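Protelomerase (Agrobacterium tumefaciens, PDB 4F43) generates hairpin telomeres at the ends of linear DNA, probably by cutting and rejoining the strands as other telomere resolvases do. Local coordinates at residues F121-C131 with L264-A272. The protein carries 1 engineered substitution. Sequence-based numbering, arbitrary orientation.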
loop_
_atom_site.group_PDB
_atom_site.type_symbol
_atom_site.label_atom_id
_atom_site.label_comp_id
_atom_site.label_asym_id
_atom_site.label_seq_id
_atom_site.Cartn_x
_atom_site.Cartn_y
_atom_site.Cartn_z
ATOM N N PHE A 121 2.095 12.725 18.517
ATOM C CA PHE A 121 1.989 11.319 18.883
ATOM C C PHE A 121 2.545 11.100 20.284
ATOM O O PHE A 121 3.650 10.585 20.452
ATOM C CB PHE A 121 2.749 10.457 17.874
ATOM C CG PHE A 121 2.115 9.120 17.619
ATOM C CD1 PHE A 121 2.086 8.590 16.340
ATOM C CD2 PHE A 121 1.550 8.393 18.653
ATOM C CE1 PHE A 121 1.503 7.359 16.097
ATOM C CE2 PHE A 121 0.968 7.160 18.419
ATOM C CZ PHE A 121 0.944 6.643 17.140
ATOM N N GLU A 122 1.766 11.491 21.286
ATOM C CA GLU A 122 2.228 11.495 22.672
ATOM C C GLU A 122 2.531 10.114 23.251
ATOM O O GLU A 122 3.563 9.917 23.891
ATOM C CB GLU A 122 1.239 12.253 23.561
ATOM C CG GLU A 122 1.388 13.761 23.478
ATOM C CD GLU A 122 0.057 14.485 23.519
ATOM O OE1 GLU A 122 -0.990 13.814 23.405
ATOM O OE2 GLU A 122 0.063 15.726 23.661
ATOM N N ASN A 123 1.634 9.160 23.026
ATOM C CA ASN A 123 1.791 7.823 23.591
ATOM C C ASN A 123 2.388 6.828 22.601
ATOM O O ASN A 123 1.971 5.670 22.550
ATOM C CB ASN A 123 0.444 7.303 24.097
ATOM C CG ASN A 123 -0.253 8.286 25.020
ATOM O OD1 ASN A 123 0.379 8.923 25.862
ATOM N ND2 ASN A 123 -1.566 8.415 24.862
ATOM N N TYR A 124 3.368 7.272 21.819
ATOM C CA TYR A 124 3.940 6.429 20.771
ATOM C C TYR A 124 4.817 5.305 21.323
ATOM O O TYR A 124 4.898 4.226 20.732
ATOM C CB TYR A 124 4.711 7.270 19.747
ATOM C CG TYR A 124 6.102 7.682 20.176
ATOM C CD1 TYR A 124 7.216 6.956 19.772
ATOM C CD2 TYR A 124 6.304 8.803 20.972
ATOM C CE1 TYR A 124 8.488 7.327 20.155
ATOM C CE2 TYR A 124 7.575 9.182 21.360
ATOM C CZ TYR A 124 8.663 8.441 20.949
ATOM O OH TYR A 124 9.929 8.815 21.332
ATOM N N ARG A 125 5.469 5.561 22.454
ATOM C CA ARG A 125 6.304 4.554 23.105
ATOM C C ARG A 125 5.469 3.343 23.502
ATOM O O ARG A 125 5.908 2.196 23.378
ATOM C CB ARG A 125 6.993 5.140 24.339
ATOM C CG ARG A 125 7.990 6.247 24.039
ATOM C CD ARG A 125 8.613 6.784 25.318
ATOM N NE ARG A 125 9.686 7.737 25.048
ATOM C CZ ARG A 125 10.962 7.399 24.894
ATOM N NH1 ARG A 125 11.327 6.127 24.982
ATOM N NH2 ARG A 125 11.872 8.332 24.650
ATOM N N GLN A 126 4.257 3.612 23.976
ATOM C CA GLN A 126 3.333 2.559 24.370
ATOM C C GLN A 126 2.934 1.721 23.163
ATOM O O GLN A 126 2.824 0.503 23.257
ATOM C CB GLN A 126 2.091 3.156 25.030
ATOM C CG GLN A 126 2.399 4.096 26.181
ATOM C CD GLN A 126 1.164 4.470 26.975
ATOM O OE1 GLN A 126 0.274 3.645 27.185
ATOM N NE2 GLN A 126 1.100 5.720 27.417
ATOM N N VAL A 127 2.723 2.381 22.029
ATOM C CA VAL A 127 2.369 1.695 20.792
ATOM C C VAL A 127 3.514 0.799 20.323
ATOM O O VAL A 127 3.302 -0.361 19.953
ATOM C CB VAL A 127 2.017 2.698 19.673
ATOM C CG1 VAL A 127 1.793 1.974 18.354
ATOM C CG2 VAL A 127 0.792 3.513 20.055
ATOM N N LEU A 128 4.726 1.348 20.342
ATOM C CA LEU A 128 5.922 0.590 19.990
ATOM C C LEU A 128 6.067 -0.638 20.879
ATOM O O LEU A 128 6.396 -1.731 20.405
ATOM C CB LEU A 128 7.167 1.471 20.108
ATOM C CG LEU A 128 7.273 2.631 19.116
ATOM C CD1 LEU A 128 8.432 3.545 19.478
ATOM C CD2 LEU A 128 7.428 2.100 17.700
ATOM N N LYS A 129 5.813 -0.453 22.171
ATOM C CA LYS A 129 5.861 -1.557 23.122
ATOM C C LYS A 129 4.799 -2.604 22.796
ATOM O O LYS A 129 5.049 -3.805 22.905
ATOM C CB LYS A 129 5.676 -1.046 24.552
ATOM C CG LYS A 129 5.731 -2.141 25.604
ATOM C CD LYS A 129 7.102 -2.801 25.641
ATOM C CE LYS A 129 7.055 -4.133 26.373
ATOM N NZ LYS A 129 6.408 -4.021 27.711
ATOM N N ILE A 130 3.619 -2.143 22.394
ATOM C CA ILE A 130 2.531 -3.041 22.018
ATOM C C ILE A 130 2.921 -3.893 20.818
ATOM O O ILE A 130 2.693 -5.103 20.810
ATOM C CB ILE A 130 1.226 -2.273 21.709
ATOM C CG1 ILE A 130 0.639 -1.677 22.988
ATOM C CG2 ILE A 130 0.199 -3.193 21.068
ATOM C CD1 ILE A 130 -0.610 -0.854 22.760
ATOM N N CYS A 131 3.517 -3.266 19.808
ATOM C CA CYS A 131 3.993 -4.004 18.642
ATOM C C CYS A 131 5.067 -5.020 19.039
ATOM O O CYS A 131 5.028 -6.184 18.623
ATOM C CB CYS A 131 4.532 -3.045 17.578
ATOM S SG CYS A 131 3.289 -1.926 16.891
ATOM N N LEU A 264 1.449 3.050 11.364
ATOM C CA LEU A 264 2.630 2.435 11.957
ATOM C C LEU A 264 3.860 2.636 11.075
ATOM O O LEU A 264 4.987 2.636 11.561
ATOM C CB LEU A 264 2.389 0.943 12.188
ATOM C CG LEU A 264 1.225 0.579 13.111
ATOM C CD1 LEU A 264 1.036 -0.929 13.168
ATOM C CD2 LEU A 264 1.454 1.144 14.502
ATOM N N ARG A 265 3.630 2.800 9.777
ATOM C CA ARG A 265 4.705 3.044 8.822
ATOM C C ARG A 265 5.211 4.478 8.964
ATOM O O ARG A 265 6.421 4.731 8.957
ATOM C CB ARG A 265 4.208 2.780 7.398
ATOM C CG ARG A 265 5.293 2.728 6.336
ATOM C CD ARG A 265 4.812 1.936 5.127
ATOM N NE ARG A 265 5.602 2.198 3.928
ATOM C CZ ARG A 265 6.699 1.527 3.589
ATOM N NH1 ARG A 265 7.148 0.549 4.363
ATOM N NH2 ARG A 265 7.348 1.839 2.475
ATOM N N HIS A 266 4.271 5.409 9.100
ATOM C CA HIS A 266 4.592 6.807 9.359
ATOM C C HIS A 266 5.383 6.940 10.657
ATOM O O HIS A 266 6.445 7.571 10.693
ATOM C CB HIS A 266 3.310 7.638 9.459
ATOM C CG HIS A 266 2.559 7.756 8.169
ATOM N ND1 HIS A 266 1.526 8.651 7.993
ATOM C CD2 HIS A 266 2.689 7.096 6.995
ATOM C CE1 HIS A 266 1.053 8.539 6.765
ATOM N NE2 HIS A 266 1.740 7.602 6.139
ATOM N N LEU A 267 4.855 6.336 11.718
ATOM C CA LEU A 267 5.505 6.365 13.023
ATOM C C LEU A 267 6.882 5.708 12.963
ATOM O O LEU A 267 7.825 6.160 13.613
ATOM C CB LEU A 267 4.632 5.673 14.071
ATOM C CG LEU A 267 5.144 5.720 15.512
ATOM C CD1 LEU A 267 5.317 7.161 15.969
ATOM C CD2 LEU A 267 4.204 4.967 16.440
ATOM N N TYR A 268 6.987 4.640 12.180
ATOM C CA TYR A 268 8.263 3.976 11.947
ATOM C C TYR A 268 9.266 4.953 11.342
ATOM O O TYR A 268 10.409 5.057 11.805
ATOM C CB TYR A 268 8.065 2.769 11.028
ATOM C CG TYR A 268 9.337 2.198 10.451
ATOM C CD1 TYR A 268 10.231 1.494 11.246
ATOM C CD2 TYR A 268 9.635 2.349 9.103
ATOM C CE1 TYR A 268 11.393 0.967 10.716
ATOM C CE2 TYR A 268 10.789 1.822 8.565
ATOM C CZ TYR A 268 11.666 1.136 9.374
ATOM O OH TYR A 268 12.818 0.614 8.836
ATOM N N ALA A 269 8.823 5.677 10.317
ATOM C CA ALA A 269 9.653 6.692 9.674
ATOM C C ALA A 269 10.127 7.750 10.668
ATOM O O ALA A 269 11.330 8.002 10.803
ATOM C CB ALA A 269 8.900 7.341 8.525
ATOM N N GLU A 270 9.170 8.352 11.368
ATOM C CA GLU A 270 9.456 9.421 12.321
ATOM C C GLU A 270 10.438 8.982 13.407
ATOM O O GLU A 270 11.418 9.675 13.690
ATOM C CB GLU A 270 8.157 9.907 12.965
ATOM C CG GLU A 270 8.262 11.258 13.650
ATOM C CD GLU A 270 8.152 12.414 12.674
ATOM O OE1 GLU A 270 8.028 12.160 11.457
ATOM O OE2 GLU A 270 8.181 13.579 13.122
ATOM N N VAL A 271 10.169 7.827 14.009
ATOM C CA VAL A 271 10.993 7.320 15.102
ATOM C C VAL A 271 12.395 6.921 14.640
ATOM O O VAL A 271 13.389 7.294 15.267
ATOM C CB VAL A 271 10.320 6.131 15.818
ATOM C CG1 VAL A 271 11.280 5.490 16.809
ATOM C CG2 VAL A 271 9.051 6.587 16.521
ATOM N N ALA A 272 12.476 6.171 13.543
ATOM C CA ALA A 272 13.777 5.732 13.048
ATOM C C ALA A 272 14.618 6.906 12.554
ATOM O O ALA A 272 15.848 6.854 12.599
ATOM C CB ALA A 272 13.624 4.683 11.970
#
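L267 is the central knob of this wholly apolar contact, and it enters a hollow formed by F121, Y124, V127 and L128. Its CG lies anti to the backbone N (chi1 -176°), which carries both methyls toward F121 and the opposing helix. CD1 comes within 3.6 Å of F121 CD1 and also touches Y124 CB at 3.8 Å; CD2 rests 3.6 Å from F121 CE1 and reaches on, more loosely, to V127 and L128. The leucine and phenylalanine side chains run at about a right angle; CD1 meets the ring obliquely, and the two methyls together follow its rim from CD1 through CE1 to CZ.

Flanking bumps that bury less surface sit one turn away in each direction. V271 sets CG2 3.8 Å from Y124 CE1, and L128 CD1 approaches the same methyl. At the other end, L264 CD2 abuts both V127 CG1 (4.0 Å) and C131 SG (4.3 Å), in the notch they form. The case illustrates how a central leucine with an aliphatic neighbour on each side can key two steeply crossing helices, here at -112° with axes 11.7 Å apart.

Within the catalytic domain, H266 packs on a phosphate of the bound DNA. Helix 140-151 brings M150 onto L128 and C131 and I148 onto L264; helix 283-291 lies against A269 and E270, and the F121 backbone pairs with T308 of strand 307-308.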